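Local structure of CHAD domain (Ricinus communis, 6QV5) at residues 93-98 and 138-143; 100-105 and 131-136. The protein probably binds inorganic polyphosphate through its all-helical CHAD domain, and carries a zinc ion at a two-histidine site. One frame throughout, in Å; residues are numbered along the deposited sequence.

Overall arrangement
Contacts 1 and 2 follow one another along the same antiparallel helix pair, 82-108 with 122-145, with centres about 10 Å apart, and both lie on the same side of the chain's centre. Contact 1 is the more buried and is built round alanine methyls, with E94's methylenes and L95. Contact 2, only partly buried, covers more surface, 249 against 188 Å², because a tryptophan spreads its ring against an isoleucine and a lysine. The two join where A98 CB lies 3.6 Å from K136 O. H138, in segment 138-143 but turned off the seam, binds the zinc ion with H52, whereas the A133 side chain of contact 2 lies about 10 Å from it.

Contact 1 (93-98 and 138-143); sequences TELGAA and HAAAQA. With ZN (zinc ion), chain B.
A140 fits its methyl against the backbone of E94 in an antiparallel helix pair of the all-helical CHAD fold, where helix 82-108 meets helix 122-145. The segment axes approach to 8.7 Å and run at 161° to each other. Such closeness suits alanine, which lets the second helix lean on the first with little side chain between them. A140 CB lies beside the carbonyl oxygen of E94, 3.9 Å from that O and not aimed at it, and A98 meets it methyl to methyl, its CB 4.1 Å away. From one flank L95 adds the end of its CD2 branch, 4.3 Å from A140 CB. Leucine suits this place because it also packs on L57, R61 and V64 of helix 54-73, so one side chain serves two helix interfaces.

E94 lies alongside A143 with its aliphatic part. Its CG stands anti to the carbonyl carbon, and the chain then bends at chi2 (-55°), which leaves CB and CG against the A143 methyl and brings OE1 up beside A139 O at 4.0 Å, two acceptors with no hydrogen bond between them. CG comes to 3.9 Å from A143 CB. A long acidic residue can thus give its methylenes to the apolar seam and keep its charged end in a partly exposed place.

H138, in the same segment as A140, turns its imidazole off the seam to the zinc ion. H52 is the other protein ligand, and the two rings meet with their planes at about 60°. The metal bond is made by H138 NE2, 1.9 Å from the zinc.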
loop_
_atom_site.group_PDB
_atom_site.type_symbol
_atom_site.label_atom_id
_atom_site.label_comp_id
_atom_site.label_asym_id
_atom_site.label_seq_id
_atom_site.Cartn_x
_atom_site.Cartn_y
_atom_site.Cartn_z
ATOM N N THR A 93 6.730 -8.370 2.341
ATOM C CA THR A 93 6.502 -9.614 1.596
ATOM C C THR A 93 5.678 -10.603 2.439
ATOM O O THR A 93 4.769 -11.239 1.903
ATOM C CB THR A 93 7.850 -10.191 1.109
ATOM O OG1 THR A 93 8.512 -9.208 0.309
ATOM C CG2 THR A 93 7.698 -11.480 0.304
ATOM N N GLU A 94 5.987 -10.721 3.749
ATOM C CA GLU A 94 5.288 -11.622 4.672
ATOM C C GLU A 94 3.822 -11.236 4.874
ATOM O O GLU A 94 2.950 -12.102 4.768
ATOM C CB GLU A 94 6.024 -11.746 6.022
ATOM C CG GLU A 94 7.350 -12.493 5.964
ATOM C CD GLU A 94 7.330 -13.894 5.382
ATOM O OE1 GLU A 94 6.568 -14.746 5.894
ATOM O OE2 GLU A 94 8.085 -14.141 4.414
ATOM N N LEU A 95 3.550 -9.944 5.139
ATOM C CA LEU A 95 2.189 -9.431 5.328
ATOM C C LEU A 95 1.451 -9.315 3.994
ATOM O O LEU A 95 0.234 -9.489 3.958
ATOM C CB LEU A 95 2.190 -8.071 6.055
ATOM C CG LEU A 95 2.714 -8.036 7.500
ATOM C CD1 LEU A 95 2.923 -6.611 7.954
ATOM C CD2 LEU A 95 1.767 -8.745 8.468
ATOM N N GLY A 96 2.201 -9.023 2.928
ATOM C CA GLY A 96 1.698 -8.885 1.564
ATOM C C GLY A 96 1.126 -10.166 0.999
ATOM O O GLY A 96 0.060 -10.138 0.382
ATOM N N ALA A 97 1.826 -11.299 1.228
ATOM C CA ALA A 97 1.409 -12.636 0.792
ATOM C C ALA A 97 0.098 -13.035 1.474
ATOM O O ALA A 97 -0.781 -13.591 0.816
ATOM C CB ALA A 97 2.497 -13.656 1.104
ATOM N N ALA A 98 -0.042 -12.717 2.782
ATOM C CA ALA A 98 -1.247 -12.995 3.564
ATOM C C ALA A 98 -2.412 -12.109 3.100
ATOM O O ALA A 98 -3.546 -12.586 3.029
ATOM C CB ALA A 98 -0.972 -12.790 5.045
ATOM N N HIS A 138 -1.034 -17.468 9.413
ATOM C CA HIS A 138 -0.236 -18.151 10.433
ATOM C C HIS A 138 1.251 -17.930 10.180
ATOM O O HIS A 138 2.005 -17.727 11.131
ATOM C CB HIS A 138 -0.572 -19.652 10.485
ATOM C CG HIS A 138 -1.857 -19.966 11.192
ATOM N ND1 HIS A 138 -2.354 -21.256 11.245
ATOM C CD2 HIS A 138 -2.703 -19.146 11.861
ATOM C CE1 HIS A 138 -3.478 -21.179 11.940
ATOM N NE2 HIS A 138 -3.726 -19.930 12.333
ATOM N N ALA A 139 1.657 -17.931 8.893
ATOM C CA ALA A 139 3.033 -17.688 8.458
ATOM C C ALA A 139 3.444 -16.244 8.761
ATOM O O ALA A 139 4.582 -16.011 9.177
ATOM C CB ALA A 139 3.172 -17.977 6.972
ATOM N N ALA A 140 2.510 -15.285 8.577
ATOM C CA ALA A 140 2.716 -13.864 8.860
ATOM C C ALA A 140 2.811 -13.641 10.370
ATOM O O ALA A 140 3.624 -12.831 10.813
ATOM C CB ALA A 140 1.582 -13.036 8.273
ATOM N N ALA A 141 2.006 -14.392 11.157
ATOM C CA ALA A 141 1.990 -14.348 12.623
ATOM C C ALA A 141 3.336 -14.797 13.203
ATOM O O ALA A 141 3.811 -14.192 14.166
ATOM C CB ALA A 141 0.872 -15.228 13.161
ATOM N N GLN A 142 3.953 -15.836 12.599
ATOM C CA GLN A 142 5.254 -16.378 13.001
ATOM C C GLN A 142 6.376 -15.383 12.722
ATOM O O GLN A 142 7.310 -15.281 13.518
ATOM C CB GLN A 142 5.538 -17.721 12.300
ATOM C CG GLN A 142 4.746 -18.904 12.857
ATOM C CD GLN A 142 5.190 -19.306 14.244
ATOM O OE1 GLN A 142 4.543 -18.984 15.245
ATOM N NE2 GLN A 142 6.305 -20.020 14.335
ATOM N N ALA A 143 6.270 -14.637 11.603
ATOM C CA ALA A 143 7.228 -13.608 11.196
ATOM C C ALA A 143 7.230 -12.438 12.188
ATOM O O ALA A 143 8.274 -11.827 12.406
ATOM C CB ALA A 143 6.896 -13.108 9.798
HETATM ZN ZN ZN B . -5.572 -19.876 12.877
#

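Contact 2 (100-105 and 131-136)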
loop_
_atom_site.group_PDB
_atom_site.type_symbol
_atom_site.label_atom_id
_atom_site.label_comp_id
_atom_site.label_asym_id
_atom_site.label_seq_id
_atom_site.Cartn_x
_atom_site.Cartn_y
_atom_site.Cartn_z
ATOM N N ASP A 100 -2.684 -10.641 -0.067
ATOM C CA ASP A 100 -2.983 -11.082 -1.437
ATOM C C ASP A 100 -4.005 -12.224 -1.469
ATOM O O ASP A 100 -4.944 -12.176 -2.266
ATOM C CB ASP A 100 -1.696 -11.509 -2.174
ATOM C CG ASP A 100 -0.791 -10.382 -2.651
ATOM O OD1 ASP A 100 -1.175 -9.199 -2.497
ATOM O OD2 ASP A 100 0.301 -10.684 -3.179
ATOM N N TRP A 101 -3.836 -13.229 -0.586
ATOM C CA TRP A 101 -4.741 -14.374 -0.486
ATOM C C TRP A 101 -6.080 -14.017 0.158
ATOM O O TRP A 101 -7.086 -14.656 -0.151
ATOM C CB TRP A 101 -4.064 -15.559 0.215
ATOM C CG TRP A 101 -3.120 -16.293 -0.686
ATOM C CD1 TRP A 101 -1.787 -16.056 -0.844
ATOM C CD2 TRP A 101 -3.461 -17.317 -1.630
ATOM N NE1 TRP A 101 -1.264 -16.903 -1.793
ATOM C CE2 TRP A 101 -2.271 -17.683 -2.298
ATOM C CE3 TRP A 101 -4.654 -17.987 -1.955
ATOM C CZ2 TRP A 101 -2.238 -18.689 -3.272
ATOM C CZ3 TRP A 101 -4.619 -18.984 -2.918
ATOM C CH2 TRP A 101 -3.424 -19.324 -3.567
ATOM N N ASP A 102 -6.101 -12.990 1.027
ATOM C CA ASP A 102 -7.324 -12.517 1.679
ATOM C C ASP A 102 -8.196 -11.708 0.711
ATOM O O ASP A 102 -9.421 -11.791 0.793
ATOM C CB ASP A 102 -6.998 -11.698 2.940
ATOM C CG ASP A 102 -7.539 -12.268 4.245
ATOM O OD1 ASP A 102 -8.263 -13.293 4.198
ATOM O OD2 ASP A 102 -7.243 -11.690 5.311
ATOM N N VAL A 103 -7.560 -10.930 -0.199
ATOM C CA VAL A 103 -8.230 -10.119 -1.229
ATOM C C VAL A 103 -8.898 -11.066 -2.238
ATOM O O VAL A 103 -10.061 -10.864 -2.583
ATOM C CB VAL A 103 -7.266 -9.095 -1.909
ATOM C CG1 VAL A 103 -7.907 -8.427 -3.126
ATOM C CG2 VAL A 103 -6.791 -8.038 -0.917
ATOM N N LEU A 104 -8.164 -12.114 -2.669
ATOM C CA LEU A 104 -8.628 -13.143 -3.600
ATOM C C LEU A 104 -9.881 -13.853 -3.066
ATOM O O LEU A 104 -10.829 -14.048 -3.821
ATOM C CB LEU A 104 -7.487 -14.152 -3.891
ATOM C CG LEU A 104 -7.819 -15.450 -4.659
ATOM C CD1 LEU A 104 -8.255 -15.172 -6.092
ATOM C CD2 LEU A 104 -6.636 -16.391 -4.666
ATOM N N LEU A 105 -9.892 -14.192 -1.766
ATOM C CA LEU A 105 -10.993 -14.885 -1.100
ATOM C C LEU A 105 -12.250 -14.025 -0.877
ATOM O O LEU A 105 -13.357 -14.496 -1.148
ATOM C CB LEU A 105 -10.493 -15.486 0.233
ATOM C CG LEU A 105 -11.478 -16.326 1.057
ATOM C CD1 LEU A 105 -11.662 -17.716 0.462
ATOM C CD2 LEU A 105 -11.021 -16.430 2.493
ATOM N N LYS A 131 -8.126 -22.079 3.028
ATOM C CA LYS A 131 -7.108 -22.887 3.704
ATOM C C LYS A 131 -5.728 -22.244 3.515
ATOM O O LYS A 131 -4.965 -22.166 4.478
ATOM C CB LYS A 131 -7.128 -24.333 3.171
ATOM C CG LYS A 131 -6.257 -25.317 3.945
ATOM C CD LYS A 131 -6.214 -26.678 3.260
ATOM C CE LYS A 131 -5.267 -27.631 3.947
ATOM N NZ LYS A 131 -5.234 -28.959 3.276
ATOM N N ILE A 132 -5.425 -21.759 2.286
ATOM C CA ILE A 132 -4.154 -21.099 1.964
ATOM C C ILE A 132 -4.060 -19.747 2.682
ATOM O O ILE A 132 -3.035 -19.471 3.302
ATOM C CB ILE A 132 -3.881 -20.998 0.427
ATOM C CG1 ILE A 132 -4.008 -22.370 -0.305
ATOM C CG2 ILE A 132 -2.531 -20.323 0.119
ATOM C CD1 ILE A 132 -3.030 -23.536 0.117
ATOM N N ALA A 133 -5.140 -18.934 2.627
ATOM C CA ALA A 133 -5.226 -17.617 3.270
ATOM C C ALA A 133 -5.005 -17.703 4.789
ATOM O O ALA A 133 -4.273 -16.879 5.341
ATOM C CB ALA A 133 -6.567 -16.965 2.963
ATOM N N GLN A 134 -5.603 -18.718 5.448
ATOM C CA GLN A 134 -5.452 -18.953 6.888
ATOM C C GLN A 134 -4.024 -19.397 7.229
ATOM O O GLN A 134 -3.491 -18.981 8.259
ATOM C CB GLN A 134 -6.490 -19.965 7.397
ATOM C CG GLN A 134 -7.894 -19.368 7.534
ATOM C CD GLN A 134 -8.996 -20.399 7.596
ATOM O OE1 GLN A 134 -8.971 -21.439 6.921
ATOM N NE2 GLN A 134 -10.010 -20.121 8.399
ATOM N N ALA A 135 -3.395 -20.201 6.342
ATOM C CA ALA A 135 -2.016 -20.677 6.494
ATOM C C ALA A 135 -1.022 -19.531 6.296
ATOM O O ALA A 135 -0.021 -19.465 7.010
ATOM C CB ALA A 135 -1.731 -21.801 5.509
ATOM N N LYS A 136 -1.309 -18.618 5.343
ATOM C CA LYS A 136 -0.481 -17.441 5.064
ATOM C C LYS A 136 -0.558 -16.450 6.231
ATOM O O LYS A 136 0.424 -15.758 6.510
ATOM C CB LYS A 136 -0.883 -16.771 3.737
ATOM C CG LYS A 136 -0.535 -17.576 2.484
ATOM C CD LYS A 136 0.922 -17.455 2.048
ATOM C CE LYS A 136 1.205 -18.352 0.868
ATOM N NZ LYS A 136 2.632 -18.293 0.460
#
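W101 lays one face of its indole over I132 where helices 82-108 and 122-145 continue as an antiparallel pair in the helical CHAD fold, their segment axes 8.8 Å apart. The meeting is a CH-pi contact: I132 CG2 stands 3.5 Å from the centroid of the six-membered ring and only 9° off its normal. I132 places that methyl anti to its backbone N, while CG1 heads elsewhere. A beta-branched residue suits the position because one branch can press on the ring from close to the backbone.

The small A133 side chain allows the close approach of the backbones, the CA atoms of W101 and A133 being 5.0 Å apart, and W101 CB rests 3.9 Å from A133 CA. W101 also touches V129, further back on helix 122-145, and L253 of helix 224-260, so the ring joins this pair to helix 224-260.

K136 crosses the pyrrole end of the indole obliquely with its methylenes. Lysine suits this margin, having a long apolar stem below its charge. The bend at chi2 (-80°) sets two carbons against the ring: CG lies 3.9 Å from W101 CD1, and CE lies 3.9 Å from W101 NE1.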